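PDB 1R5M: SIR4-interacting protein SIF2 from Saccharomyces cerevisiae, which antagonizes telomeric silencing in yeast and works as a WD40-repeat subunit of the Set3 corepressor complex. Local coordinates for residues 219-224 / 251-256; 261-264 / 270-273; 296-301 / 336-341; 302-305 / 311-314; 347-350 / 356-359. One frame throughout, in Å; residues are numbered along the deposited sequence.

Interaction 1 (219-224 / 251-256)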
loop_
_atom_site.group_PDB
_atom_site.type_symbol
_atom_site.label_atom_id
_atom_site.label_comp_id
_atom_site.label_asym_id
_atom_site.label_seq_id
_atom_site.Cartn_x
_atom_site.Cartn_y
_atom_site.Cartn_z
ATOM N N LYS A 219 -6.851 8.852 -16.357
ATOM C CA LYS A 219 -8.032 8.929 -15.502
ATOM C C LYS A 219 -7.677 8.392 -14.126
ATOM O O LYS A 219 -6.869 7.472 -14.005
ATOM C CB LYS A 219 -9.181 8.110 -16.093
ATOM C CG LYS A 219 -9.552 8.492 -17.520
ATOM C CD LYS A 219 -10.642 7.578 -18.059
ATOM C CE LYS A 219 -10.909 7.843 -19.538
ATOM N NZ LYS A 219 -9.702 7.589 -20.373
ATOM N N PHE A 220 -8.278 8.968 -13.094
ATOM C CA PHE A 220 -7.991 8.541 -11.734
ATOM C C PHE A 220 -9.173 8.751 -10.799
ATOM O O PHE A 220 -10.134 9.444 -11.138
ATOM C CB PHE A 220 -6.757 9.286 -11.215
ATOM C CG PHE A 220 -6.879 10.790 -11.268
ATOM C CD1 PHE A 220 -7.373 11.503 -10.181
ATOM C CD2 PHE A 220 -6.494 11.491 -12.407
ATOM C CE1 PHE A 220 -7.477 12.893 -10.224
ATOM C CE2 PHE A 220 -6.595 12.881 -12.461
ATOM C CZ PHE A 220 -7.088 13.584 -11.367
ATOM N N VAL A 221 -9.102 8.139 -9.621
ATOM C CA VAL A 221 -10.165 8.256 -8.633
ATOM C C VAL A 221 -9.621 8.683 -7.273
ATOM O O VAL A 221 -8.513 8.304 -6.885
ATOM C CB VAL A 221 -10.932 6.921 -8.462
ATOM C CG1 VAL A 221 -11.674 6.568 -9.747
ATOM C CG2 VAL A 221 -9.963 5.808 -8.085
ATOM N N ILE A 222 -10.400 9.493 -6.563
ATOM C CA ILE A 222 -10.011 9.964 -5.242
ATOM C C ILE A 222 -11.241 10.018 -4.338
ATOM O O ILE A 222 -12.366 10.181 -4.810
ATOM C CB ILE A 222 -9.358 11.371 -5.296
ATOM C CG1 ILE A 222 -10.398 12.426 -5.661
ATOM C CG2 ILE A 222 -8.227 11.385 -6.320
ATOM C CD1 ILE A 222 -9.846 13.844 -5.652
ATOM N N PRO A 223 -11.042 9.866 -3.022
ATOM C CA PRO A 223 -12.158 9.902 -2.075
ATOM C C PRO A 223 -12.883 11.243 -2.082
ATOM O O PRO A 223 -12.252 12.300 -2.115
ATOM C CB PRO A 223 -11.479 9.637 -0.732
ATOM C CG PRO A 223 -10.288 8.817 -1.104
ATOM C CD PRO A 223 -9.784 9.531 -2.336
ATOM N N GLY A 224 -14.209 11.182 -2.054
ATOM C CA GLY A 224 -15.019 12.384 -2.029
ATOM C C GLY A 224 -15.824 12.404 -0.743
ATOM O O GLY A 224 -15.661 11.524 0.102
ATOM N N SER A 251 -10.595 3.554 2.447
ATOM C CA SER A 251 -9.290 3.094 2.917
ATOM C C SER A 251 -8.415 2.458 1.844
ATOM O O SER A 251 -7.191 2.416 1.983
ATOM C CB SER A 251 -9.487 2.093 4.058
ATOM O OG SER A 251 -10.278 0.995 3.630
ATOM N N VAL A 252 -9.037 1.965 0.779
ATOM C CA VAL A 252 -8.296 1.303 -0.289
ATOM C C VAL A 252 -8.915 1.540 -1.657
ATOM O O VAL A 252 -10.132 1.503 -1.808
ATOM C CB VAL A 252 -8.273 -0.237 -0.088
ATOM C CG1 VAL A 252 -7.425 -0.897 -1.173
ATOM C CG2 VAL A 252 -7.755 -0.587 1.303
ATOM N N LEU A 253 -8.060 1.775 -2.648
ATOM C CA LEU A 253 -8.487 1.941 -4.034
ATOM C C LEU A 253 -7.435 1.222 -4.874
ATOM O O LEU A 253 -6.276 1.636 -4.923
ATOM C CB LEU A 253 -8.578 3.423 -4.421
ATOM C CG LEU A 253 -9.778 4.163 -3.819
ATOM C CD1 LEU A 253 -9.637 5.647 -4.078
ATOM C CD2 LEU A 253 -11.079 3.637 -4.424
ATOM N N GLU A 254 -7.850 0.128 -5.506
ATOM C CA GLU A 254 -6.968 -0.691 -6.333
ATOM C C GLU A 254 -7.621 -1.044 -7.660
ATOM O O GLU A 254 -8.648 -1.731 -7.701
ATOM C CB GLU A 254 -6.606 -1.987 -5.602
ATOM C CG GLU A 254 -5.716 -1.813 -4.380
ATOM C CD GLU A 254 -4.282 -1.466 -4.742
ATOM O OE1 GLU A 254 -3.946 -1.491 -5.944
ATOM O OE2 GLU A 254 -3.494 -1.175 -3.820
ATOM N N PHE A 255 -7.019 -0.582 -8.749
ATOM C CA PHE A 255 -7.547 -0.856 -10.077
ATOM C C PHE A 255 -6.825 -2.040 -10.712
ATOM O O PHE A 255 -5.600 -2.147 -10.635
ATOM C CB PHE A 255 -7.386 0.376 -10.974
ATOM C CG PHE A 255 -7.996 0.218 -12.339
ATOM C CD1 PHE A 255 -9.379 0.180 -12.498
ATOM C CD2 PHE A 255 -7.188 0.110 -13.466
ATOM C CE1 PHE A 255 -9.951 0.039 -13.766
ATOM C CE2 PHE A 255 -7.749 -0.032 -14.735
ATOM C CZ PHE A 255 -9.130 -0.066 -14.884
ATOM N N ASN A 256 -7.598 -2.926 -11.330
ATOM C CA ASN A 256 -7.064 -4.101 -12.011
ATOM C C ASN A 256 -7.101 -3.747 -13.501
ATOM O O ASN A 256 -8.172 -3.622 -14.095
ATOM C CB ASN A 256 -7.948 -5.315 -11.682
ATOM C CG ASN A 256 -7.471 -6.600 -12.337
ATOM O OD1 ASN A 256 -7.537 -7.676 -11.734
ATOM N ND2 ASN A 256 -7.014 -6.505 -13.576
#
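Strand 219-223 and strand 251-256 run antiparallel, at 170°, with their axes 8.8 Å apart, and Val221 and Leu253 lead toward each other across that gap. The spacing is too wide for backbone pairing, so side chains make the contact. Leu253 does most of the reaching. Its CD1 comes to 4.0 Å from CG2 of Val221, and the two side chains cross obliquely. With CG1 of Val221 anti to the carbonyl carbon (chi1 -65°), CG2 falls between the backbone N and that carbon, where it meets the leucine. The same CD1 of Leu253 lies 4.0 Å from the carbonyl O of Val221. It also meets the proline ring, 4.3 Å from CD of Pro223. One methyl is thus lodged against the strand between Val221 and Pro223. The two strands belong to neighbouring blades of the WD40 beta-propeller: 219-224 lies in WD 4 and 251-256 in WD 5. The contact is apolar packing between blades. Ile229 of strand 229-233 touches both Val221 and Leu253. Polar links join the same blades nearby: the backbone N of Leu253 is hydrogen-bonded to the side chain of Asp211, and that of Phe255 to the side chain of Glu213.

Interaction 2 (261-264 / 270-273); sequences LLLS and TLRI
Ser264 and Arg272 form a hydrogen-bonded pair in the antiparallel hairpin 261-266/271-274, inside the WD 5 blade of the beta-propeller. Two backbone bonds hold the pair. Ser264 N donates to Arg272 O at 2.9 Å, and Arg272 N returns a bond of 2.9 Å to Ser264 O. The next pair, Leu263 and Ile273, is non-hydrogen-bonded. Here CA of Ile273 makes a CA-H...O contact of 3.3 Å with O of Leu262.

Apolar contacts gather on the face that carries Leu263 and Ile273. CG2 of Ile273 lies 3.8 Å from CD1 of Leu261. CG1 of Ile273 lies anti to the carbonyl carbon (chi1 -58°), and a further turn at chi2 (-63°) brings CD1 to Leu263. The side chains of these two residues cross. Val303 and Trp297 of the next blade pack on this face.

Polar side chains take the other face. Ser264 OG is hydrogen-bonded to His246 and Trp274, and Arg272 NH1 to Ser281. On the apolar face, CD1 of Ile273 stops 3.7 Å from CD1 of Leu263.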
loop_
_atom_site.group_PDB
_atom_site.type_symbol
_atom_site.label_atom_id
_atom_site.label_comp_id
_atom_site.label_asym_id
_atom_site.label_seq_id
_atom_site.Cartn_x
_atom_site.Cartn_y
_atom_site.Cartn_z
ATOM N N LEU A 261 -11.569 -3.391 -13.557
ATOM C CA LEU A 261 -12.446 -3.153 -12.421
ATOM C C LEU A 261 -11.693 -2.476 -11.290
ATOM O O LEU A 261 -10.500 -2.706 -11.098
ATOM C CB LEU A 261 -13.028 -4.470 -11.905
ATOM C CG LEU A 261 -13.908 -5.269 -12.870
ATOM C CD1 LEU A 261 -14.306 -6.584 -12.215
ATOM C CD2 LEU A 261 -15.148 -4.461 -13.238
ATOM N N LEU A 262 -12.406 -1.635 -10.551
ATOM C CA LEU A 262 -11.838 -0.928 -9.414
ATOM C C LEU A 262 -12.311 -1.582 -8.127
ATOM O O LEU A 262 -13.504 -1.828 -7.952
ATOM C CB LEU A 262 -12.290 0.534 -9.408
ATOM C CG LEU A 262 -11.882 1.341 -8.169
ATOM C CD1 LEU A 262 -10.371 1.558 -8.171
ATOM C CD2 LEU A 262 -12.614 2.674 -8.159
ATOM N N LEU A 263 -11.368 -1.875 -7.238
ATOM C CA LEU A 263 -11.681 -2.453 -5.938
ATOM C C LEU A 263 -11.558 -1.327 -4.920
ATOM O O LEU A 263 -10.567 -0.595 -4.920
ATOM C CB LEU A 263 -10.680 -3.560 -5.582
ATOM C CG LEU A 263 -10.569 -3.922 -4.095
ATOM C CD1 LEU A 263 -11.842 -4.611 -3.617
ATOM C CD2 LEU A 263 -9.371 -4.838 -3.892
ATOM N N SER A 264 -12.570 -1.162 -4.073
ATOM C CA SER A 264 -12.505 -0.144 -3.033
ATOM C C SER A 264 -12.830 -0.786 -1.688
ATOM O O SER A 264 -13.559 -1.776 -1.623
ATOM C CB SER A 264 -13.492 0.999 -3.319
ATOM O OG SER A 264 -14.835 0.543 -3.322
ATOM N N THR A 270 -16.983 -2.696 4.305
ATOM C CA THR A 270 -17.300 -3.398 3.069
ATOM C C THR A 270 -16.301 -3.146 1.957
ATOM O O THR A 270 -15.527 -2.187 1.991
ATOM C CB THR A 270 -18.671 -2.983 2.497
ATOM O OG1 THR A 270 -18.599 -1.633 2.015
ATOM C CG2 THR A 270 -19.756 -3.086 3.559
ATOM N N LEU A 271 -16.333 -4.043 0.980
ATOM C CA LEU A 271 -15.523 -3.920 -0.219
ATOM C C LEU A 271 -16.529 -3.732 -1.335
ATOM O O LEU A 271 -17.616 -4.308 -1.299
ATOM C CB LEU A 271 -14.756 -5.203 -0.527
ATOM C CG LEU A 271 -13.668 -5.691 0.415
ATOM C CD1 LEU A 271 -13.016 -6.918 -0.206
ATOM C CD2 LEU A 271 -12.642 -4.592 0.647
ATOM N N ARG A 272 -16.182 -2.914 -2.315
ATOM C CA ARG A 272 -17.048 -2.740 -3.469
ATOM C C ARG A 272 -16.190 -2.903 -4.718
ATOM O O ARG A 272 -14.989 -2.614 -4.706
ATOM C CB ARG A 272 -17.747 -1.374 -3.440
ATOM C CG ARG A 272 -18.985 -1.355 -2.531
ATOM C CD ARG A 272 -19.656 0.015 -2.498
ATOM N NE ARG A 272 -20.776 0.070 -1.555
ATOM C CZ ARG A 272 -22.034 -0.250 -1.848
ATOM N NH1 ARG A 272 -22.361 -0.654 -3.067
ATOM N NH2 ARG A 272 -22.975 -0.157 -0.914
ATOM N N ILE A 273 -16.809 -3.412 -5.777
ATOM C CA ILE A 273 -16.139 -3.620 -7.059
ATOM C C ILE A 273 -16.892 -2.730 -8.037
ATOM O O ILE A 273 -18.120 -2.802 -8.122
ATOM C CB ILE A 273 -16.246 -5.094 -7.528
ATOM C CG1 ILE A 273 -15.652 -6.037 -6.472
ATOM C CG2 ILE A 273 -15.529 -5.266 -8.859
ATOM C CD1 ILE A 273 -14.172 -5.839 -6.203
#

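Interaction 3 (296-301 / 336-341)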
loop_
_atom_site.group_PDB
_atom_site.type_symbol
_atom_site.label_atom_id
_atom_site.label_comp_id
_atom_site.label_asym_id
_atom_site.label_seq_id
_atom_site.Cartn_x
_atom_site.Cartn_y
_atom_site.Cartn_z
ATOM N N SER A 296 -6.596 -6.302 -1.698
ATOM C CA SER A 296 -5.880 -6.483 -2.953
ATOM C C SER A 296 -6.609 -7.414 -3.898
ATOM O O SER A 296 -7.438 -8.229 -3.487
ATOM C CB SER A 296 -4.497 -7.107 -2.707
ATOM O OG SER A 296 -3.662 -6.296 -1.910
ATOM N N TRP A 297 -6.274 -7.295 -5.175
ATOM C CA TRP A 297 -6.820 -8.183 -6.176
ATOM C C TRP A 297 -6.014 -9.467 -6.078
ATOM O O TRP A 297 -4.816 -9.439 -5.785
ATOM C CB TRP A 297 -6.638 -7.606 -7.584
ATOM C CG TRP A 297 -7.650 -6.595 -7.941
ATOM C CD1 TRP A 297 -7.521 -5.238 -7.873
ATOM C CD2 TRP A 297 -8.981 -6.854 -8.380
ATOM N NE1 TRP A 297 -8.698 -4.634 -8.244
ATOM C CE2 TRP A 297 -9.614 -5.604 -8.559
ATOM C CE3 TRP A 297 -9.707 -8.024 -8.639
ATOM C CZ2 TRP A 297 -10.940 -5.490 -8.985
ATOM C CZ3 TRP A 297 -11.028 -7.913 -9.064
ATOM C CH2 TRP A 297 -11.630 -6.651 -9.232
ATOM N N VAL A 298 -6.683 -10.590 -6.297
ATOM C CA VAL A 298 -6.029 -11.891 -6.304
ATOM C C VAL A 298 -6.425 -12.399 -7.682
ATOM O O VAL A 298 -7.486 -12.998 -7.865
ATOM C CB VAL A 298 -6.580 -12.822 -5.210
ATOM C CG1 VAL A 298 -5.913 -14.186 -5.310
ATOM C CG2 VAL A 298 -6.326 -12.211 -3.833
ATOM N N GLY A 299 -5.573 -12.132 -8.662
ATOM C CA GLY A 299 -5.908 -12.525 -10.016
ATOM C C GLY A 299 -6.991 -11.576 -10.498
ATOM O O GLY A 299 -7.063 -10.424 -10.055
ATOM N N ASP A 300 -7.858 -12.060 -11.379
ATOM C CA ASP A 300 -8.921 -11.234 -11.933
ATOM C C ASP A 300 -10.319 -11.578 -11.429
ATOM O O ASP A 300 -11.262 -10.832 -11.685
ATOM C CB ASP A 300 -8.918 -11.355 -13.459
ATOM C CG ASP A 300 -7.619 -10.891 -14.081
ATOM O OD1 ASP A 300 -7.307 -11.348 -15.203
ATOM O OD2 ASP A 300 -6.913 -10.067 -13.460
ATOM N N ASP A 301 -10.457 -12.692 -10.718
ATOM C CA ASP A 301 -11.772 -13.123 -10.249
ATOM C C ASP A 301 -11.957 -13.128 -8.739
ATOM O O ASP A 301 -13.010 -13.534 -8.251
ATOM C CB ASP A 301 -12.081 -14.532 -10.766
ATOM C CG ASP A 301 -11.738 -14.709 -12.230
ATOM O OD1 ASP A 301 -12.196 -13.893 -13.056
ATOM O OD2 ASP A 301 -11.013 -15.676 -12.551
ATOM N N GLY A 336 -1.957 -5.538 5.405
ATOM C CA GLY A 336 -1.914 -6.765 4.631
ATOM C C GLY A 336 -1.332 -6.455 3.264
ATOM O O GLY A 336 -1.614 -5.393 2.699
ATOM N N ARG A 337 -0.520 -7.364 2.731
ATOM C CA ARG A 337 0.114 -7.165 1.427
ATOM C C ARG A 337 0.113 -8.446 0.612
ATOM O O ARG A 337 0.464 -9.513 1.118
ATOM C CB ARG A 337 1.569 -6.729 1.602
ATOM C CG ARG A 337 1.774 -5.525 2.493
ATOM C CD ARG A 337 1.519 -4.217 1.770
ATOM N NE ARG A 337 1.753 -3.086 2.664
ATOM C CZ ARG A 337 0.798 -2.431 3.319
ATOM N NH1 ARG A 337 -0.475 -2.783 3.174
ATOM N NH2 ARG A 337 1.118 -1.436 4.136
ATOM N N ILE A 338 -0.265 -8.341 -0.657
ATOM C CA ILE A 338 -0.277 -9.506 -1.532
ATOM C C ILE A 338 1.074 -9.596 -2.236
ATOM O O ILE A 338 1.685 -8.574 -2.569
ATOM C CB ILE A 338 -1.408 -9.403 -2.589
ATOM C CG1 ILE A 338 -1.571 -10.732 -3.329
ATOM C CG2 ILE A 338 -1.098 -8.293 -3.590
ATOM C CD1 ILE A 338 -2.250 -11.802 -2.521
ATOM N N SER A 339 1.553 -10.818 -2.444
ATOM C CA SER A 339 2.823 -11.017 -3.122
ATOM C C SER A 339 2.672 -10.703 -4.607
ATOM O O SER A 339 1.563 -10.639 -5.134
ATOM C CB SER A 339 3.299 -12.463 -2.954
ATOM O OG SER A 339 2.359 -13.372 -3.503
ATOM N N GLN A 340 3.805 -10.510 -5.268
ATOM C CA GLN A 340 3.841 -10.210 -6.691
ATOM C C GLN A 340 3.102 -11.258 -7.520
ATOM O O GLN A 340 2.378 -10.920 -8.459
ATOM C CB GLN A 340 5.294 -10.149 -7.156
ATOM C CG GLN A 340 5.463 -10.007 -8.652
ATOM C CD GLN A 340 5.468 -8.566 -9.096
ATOM O OE1 GLN A 340 4.526 -7.817 -8.833
ATOM N NE2 GLN A 340 6.537 -8.166 -9.775
ATOM N N ASP A 341 3.290 -12.529 -7.178
ATOM C CA ASP A 341 2.654 -13.607 -7.925
ATOM C C ASP A 341 1.208 -13.876 -7.520
ATOM O O ASP A 341 0.553 -14.754 -8.086
ATOM C CB ASP A 341 3.491 -14.896 -7.830
ATOM C CG ASP A 341 3.492 -15.512 -6.438
ATOM O OD1 ASP A 341 2.816 -14.985 -5.530
ATOM O OD2 ASP A 341 4.175 -16.546 -6.257
HETATM O O HOH W 1 -3.865 -5.845 0.703
#
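Ile338 and Ser296 point toward each other from the inner strands of two neighbouring WD40 propeller blades, WD 7 and WD 6. The strands 296-298 and 336-338 cross at 37°, with axes 7.8 Å apart at their closest. Ile338 offers its CG2 branch to the serine. This methyl lies between the backbone N and the carbonyl carbon, while CG1 is anti to the N (chi1 -170°). CG2 of Ile338 lies 3.7 Å from both CB and OG of Ser296, touching the two atoms equally. The other branch runs to Val298, where CD1 of Ile338 is 4.3 Å from CG2 of Val298. Leu359 also packs on Ile338.

The serine hydroxyl has a polar partner in a water. This water bridges the blades, with Ser296 OG 2.7 Å away on one side and Gly336 O on the other. The water donates to that carbonyl, at 3.0 Å. Gly336 O also receives a bond from Arg337 NH1, whose guanidinium forms a salt bridge to Asp399. This NH1 of Arg337 stands above the carbonyl plane of Gly336, 2.9 Å from the O.

Interaction 4 (302-305 / 311-314)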
loop_
_atom_site.group_PDB
_atom_site.type_symbol
_atom_site.label_atom_id
_atom_site.label_comp_id
_atom_site.label_asym_id
_atom_site.label_seq_id
_atom_site.Cartn_x
_atom_site.Cartn_y
_atom_site.Cartn_z
ATOM N N LYS A 302 -10.948 -12.685 -7.999
ATOM C CA LYS A 302 -11.041 -12.673 -6.545
ATOM C C LYS A 302 -10.363 -11.448 -5.950
ATOM O O LYS A 302 -9.521 -10.823 -6.588
ATOM C CB LYS A 302 -10.363 -13.920 -5.957
ATOM C CG LYS A 302 -10.860 -15.254 -6.499
ATOM C CD LYS A 302 -10.083 -16.409 -5.874
ATOM C CE LYS A 302 -10.445 -17.738 -6.520
ATOM N NZ LYS A 302 -10.043 -17.788 -7.957
ATOM N N VAL A 303 -10.755 -11.109 -4.725
ATOM C CA VAL A 303 -10.142 -10.011 -3.989
ATOM C C VAL A 303 -9.973 -10.514 -2.563
ATOM O O VAL A 303 -10.695 -11.409 -2.120
ATOM C CB VAL A 303 -10.996 -8.714 -3.990
ATOM C CG1 VAL A 303 -11.036 -8.127 -5.393
ATOM C CG2 VAL A 303 -12.399 -8.987 -3.485
ATOM N N ILE A 304 -8.991 -9.966 -1.861
ATOM C CA ILE A 304 -8.726 -10.379 -0.493
ATOM C C ILE A 304 -8.620 -9.133 0.369
ATOM O O ILE A 304 -8.136 -8.091 -0.079
ATOM C CB ILE A 304 -7.429 -11.233 -0.423
ATOM C CG1 ILE A 304 -7.263 -11.831 0.975
ATOM C CG2 ILE A 304 -6.215 -10.393 -0.808
ATOM C CD1 ILE A 304 -6.205 -12.925 1.036
ATOM N N SER A 305 -9.101 -9.235 1.601
ATOM C CA SER A 305 -9.076 -8.105 2.512
ATOM C C SER A 305 -8.739 -8.532 3.930
ATOM O O SER A 305 -8.889 -9.698 4.288
ATOM C CB SER A 305 -10.444 -7.415 2.515
ATOM O OG SER A 305 -11.476 -8.337 2.847
ATOM N N SER A 311 -9.579 -10.570 10.943
ATOM C CA SER A 311 -9.788 -11.589 9.922
ATOM C C SER A 311 -9.248 -11.235 8.546
ATOM O O SER A 311 -9.073 -10.063 8.204
ATOM C CB SER A 311 -11.281 -11.912 9.786
ATOM O OG SER A 311 -11.986 -10.849 9.163
ATOM N N VAL A 312 -8.972 -12.281 7.779
ATOM C CA VAL A 312 -8.499 -12.171 6.409
ATOM C C VAL A 312 -9.590 -12.884 5.628
ATOM O O VAL A 312 -9.938 -14.027 5.941
ATOM C CB VAL A 312 -7.161 -12.905 6.202
ATOM C CG1 VAL A 312 -6.745 -12.822 4.742
ATOM C CG2 VAL A 312 -6.088 -12.290 7.089
ATOM N N ARG A 313 -10.149 -12.212 4.628
ATOM C CA ARG A 313 -11.222 -12.804 3.846
ATOM C C ARG A 313 -10.954 -12.770 2.353
ATOM O O ARG A 313 -10.562 -11.739 1.804
ATOM C CB ARG A 313 -12.539 -12.087 4.161
ATOM C CG ARG A 313 -12.938 -12.211 5.629
ATOM C CD ARG A 313 -14.166 -11.391 5.983
ATOM N NE ARG A 313 -14.377 -11.376 7.429
ATOM C CZ ARG A 313 -15.378 -11.990 8.048
ATOM N NH1 ARG A 313 -16.279 -12.669 7.349
ATOM N NH2 ARG A 313 -15.472 -11.933 9.370
ATOM N N LEU A 314 -11.157 -13.917 1.711
ATOM C CA LEU A 314 -10.965 -14.063 0.269
ATOM C C LEU A 314 -12.359 -14.139 -0.341
ATOM O O LEU A 314 -13.175 -14.982 0.051
ATOM C CB LEU A 314 -10.177 -15.341 -0.035
ATOM C CG LEU A 314 -9.911 -15.644 -1.512
ATOM C CD1 LEU A 314 -8.968 -14.599 -2.099
ATOM C CD2 LEU A 314 -9.304 -17.033 -1.638
#
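Ile304 points to the face it shares with Leu314 and touches Val312 with its tip. Its CD1 is 3.7 Å from CG1 of Val312. CG1 of Ile304, anti to the backbone N (chi1 -172°), passes 3.4 Å from O of Arg313. CD1 of Leu314 also comes to 4.1 Å from CB of Ile304. This methyl of Leu314 lies 3.6 Å from O of Val303 as well. The strands beneath are antiparallel, at 175°. Ser305 and Arg313 are the hydrogen-bonded pair: Ser305 N reaches Arg313 O at 2.9 Å, and Arg313 N reaches Ser305 O at 2.8 Å.

Further out, Tyr345 packs on both Ile304 and Val312. On the polar face, Arg313 NE bonds to Ser311 OG at 3.0 Å, and Asp309 holds the same hydroxyl. This serine thus ties the extended arginine chain to the turn of the hairpin. Ser305 OG is hydrogen-bonded to His288 and Trp315. The His288-Ser305-Trp315 chain, with Asp309 in the turn, is consistent with the hydrogen-bonded tetrad of WD40 blades, here in WD 6.

Interaction 5 (347-350 / 356-359)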
loop_
_atom_site.group_PDB
_atom_site.type_symbol
_atom_site.label_atom_id
_atom_site.label_comp_id
_atom_site.label_asym_id
_atom_site.label_seq_id
_atom_site.Cartn_x
_atom_site.Cartn_y
_atom_site.Cartn_z
ATOM N N VAL A 347 0.129 -10.586 6.486
ATOM C CA VAL A 347 -0.556 -9.636 7.352
ATOM C C VAL A 347 0.203 -9.414 8.651
ATOM O O VAL A 347 0.865 -10.320 9.156
ATOM C CB VAL A 347 -1.983 -10.109 7.696
ATOM C CG1 VAL A 347 -2.830 -10.175 6.433
ATOM C CG2 VAL A 347 -1.935 -11.464 8.381
ATOM N N ALA A 348 0.112 -8.199 9.180
ATOM C CA ALA A 348 0.775 -7.868 10.432
ATOM C C ALA A 348 -0.285 -7.669 11.502
ATOM O O ALA A 348 -1.131 -6.781 11.390
ATOM C CB ALA A 348 1.601 -6.599 10.270
ATOM N N PHE A 349 -0.248 -8.510 12.529
ATOM C CA PHE A 349 -1.202 -8.409 13.621
ATOM C C PHE A 349 -0.715 -7.416 14.665
ATOM O O PHE A 349 0.483 -7.136 14.770
ATOM C CB PHE A 349 -1.426 -9.774 14.277
ATOM C CG PHE A 349 -2.185 -10.742 13.419
ATOM C CD1 PHE A 349 -1.524 -11.569 12.518
ATOM C CD2 PHE A 349 -3.572 -10.820 13.505
ATOM C CE1 PHE A 349 -2.235 -12.464 11.715
ATOM C CE2 PHE A 349 -4.294 -11.709 12.707
ATOM C CZ PHE A 349 -3.624 -12.532 11.811
ATOM N N MET A 350 -1.658 -6.895 15.439
ATOM C CA MET A 350 -1.364 -5.919 16.478
ATOM C C MET A 350 -0.405 -6.461 17.535
ATOM O O MET A 350 0.257 -5.690 18.228
ATOM C CB MET A 350 -2.671 -5.470 17.132
ATOM C CG MET A 350 -2.516 -4.391 18.178
ATOM S SD MET A 350 -4.123 -3.750 18.681
ATOM C CE MET A 350 -3.616 -2.431 19.791
ATOM N N VAL A 356 1.756 -15.358 7.013
ATOM C CA VAL A 356 1.762 -15.409 5.562
ATOM C C VAL A 356 0.779 -16.516 5.208
ATOM O O VAL A 356 0.932 -17.660 5.646
ATOM C CB VAL A 356 3.152 -15.750 4.992
ATOM C CG1 VAL A 356 3.089 -15.810 3.468
ATOM C CG2 VAL A 356 4.163 -14.699 5.423
ATOM N N TYR A 357 -0.248 -16.159 4.446
ATOM C CA TYR A 357 -1.274 -17.109 4.028
ATOM C C TYR A 357 -1.030 -17.577 2.601
ATOM O O TYR A 357 -0.581 -16.810 1.748
ATOM C CB TYR A 357 -2.655 -16.463 4.155
ATOM C CG TYR A 357 -3.051 -16.236 5.593
ATOM C CD1 TYR A 357 -3.563 -17.279 6.365
ATOM C CD2 TYR A 357 -2.851 -14.999 6.207
ATOM C CE1 TYR A 357 -3.861 -17.097 7.715
ATOM C CE2 TYR A 357 -3.145 -14.807 7.553
ATOM C CZ TYR A 357 -3.648 -15.861 8.302
ATOM O OH TYR A 357 -3.914 -15.686 9.640
ATOM N N ASP A 358 -1.325 -18.848 2.351
ATOM C CA ASP A 358 -1.123 -19.440 1.039
ATOM C C ASP A 358 -2.439 -19.496 0.278
ATOM O O ASP A 358 -3.415 -20.092 0.740
ATOM C CB ASP A 358 -0.533 -20.841 1.204
ATOM C CG ASP A 358 -0.222 -21.506 -0.118
ATOM O OD1 ASP A 358 -0.061 -20.792 -1.130
ATOM O OD2 ASP A 358 -0.120 -22.750 -0.136
ATOM N N LEU A 359 -2.456 -18.865 -0.891
ATOM C CA LEU A 359 -3.649 -18.818 -1.723
ATOM C C LEU A 359 -3.541 -19.752 -2.925
ATOM O O LEU A 359 -4.490 -19.887 -3.689
ATOM C CB LEU A 359 -3.868 -17.388 -2.230
ATOM C CG LEU A 359 -3.779 -16.248 -1.211
ATOM C CD1 LEU A 359 -4.011 -14.913 -1.923
ATOM C CD2 LEU A 359 -4.812 -16.445 -0.112
#
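Tyr357 reaches back across its hairpin, and its ring edge meets the methyl CG2 of Val347. CE2 of Tyr357 is 3.7 Å from this methyl, which lies near the plane of the ring. The two side chains cross at about a right angle. CG1 of Val347 is anti to the carbonyl carbon (chi1 -64°), which leaves CG2 between that carbon and the N, at the ring edge.

The hydroxyl end of the tyrosine goes on to Phe349. OH of Tyr357 lies 3.8 Å from CZ of Phe349 and 4.2 Å from CE1 of Phe349. It meets the phenylalanine at the ring edge, close to its plane. The two side chains come from opposite directions and meet through the hydroxyl at the ring edge, not face to face. CG of Tyr357 is anti to the carbonyl carbon (chi1 -69°), which carries the ring across to Val347 and Phe349.

These residues belong to strands 344-349 and 354-358, a beta hairpin of the WD 7 blade in the propeller. The CA atoms of Val347 and Val356 are 6.5 Å apart, and Val347 pairs through its backbone with Asn355. Ile333 of the adjoining strand packs on Val347 and Phe349, while Ile382 and Leu384 of strand 380-388 pack on Tyr357. Past the tyrosine, Asp358 OD1 caps Lys360 N at the start of the short helix 360-363 and forms a salt bridge with Lys344.

Overall arrangement
From the N terminus, interaction 1 comes first and closes a loop from WD 4 into WD 5. Interaction 2 follows in series as the hairpin of WD 5. Its strand 261-266 neighbours 250-256, where Glu254 O meets Leu263 N. Interaction 3 then closes the longer loop from WD 6 to WD 7, and interaction 4, the WD 6 hairpin, falls within that span. Interaction 5 comes last, in WD 7. No two contacts cross along the chain. Trp297 joins blades 5 and 6, with NE1 on Glu254 O. Val303 packs on Leu271 between interactions 2 and 4, and Val312 on Tyr357 between interactions 4 and 5. Leu359 touches Ile338, Val298 and Ile304.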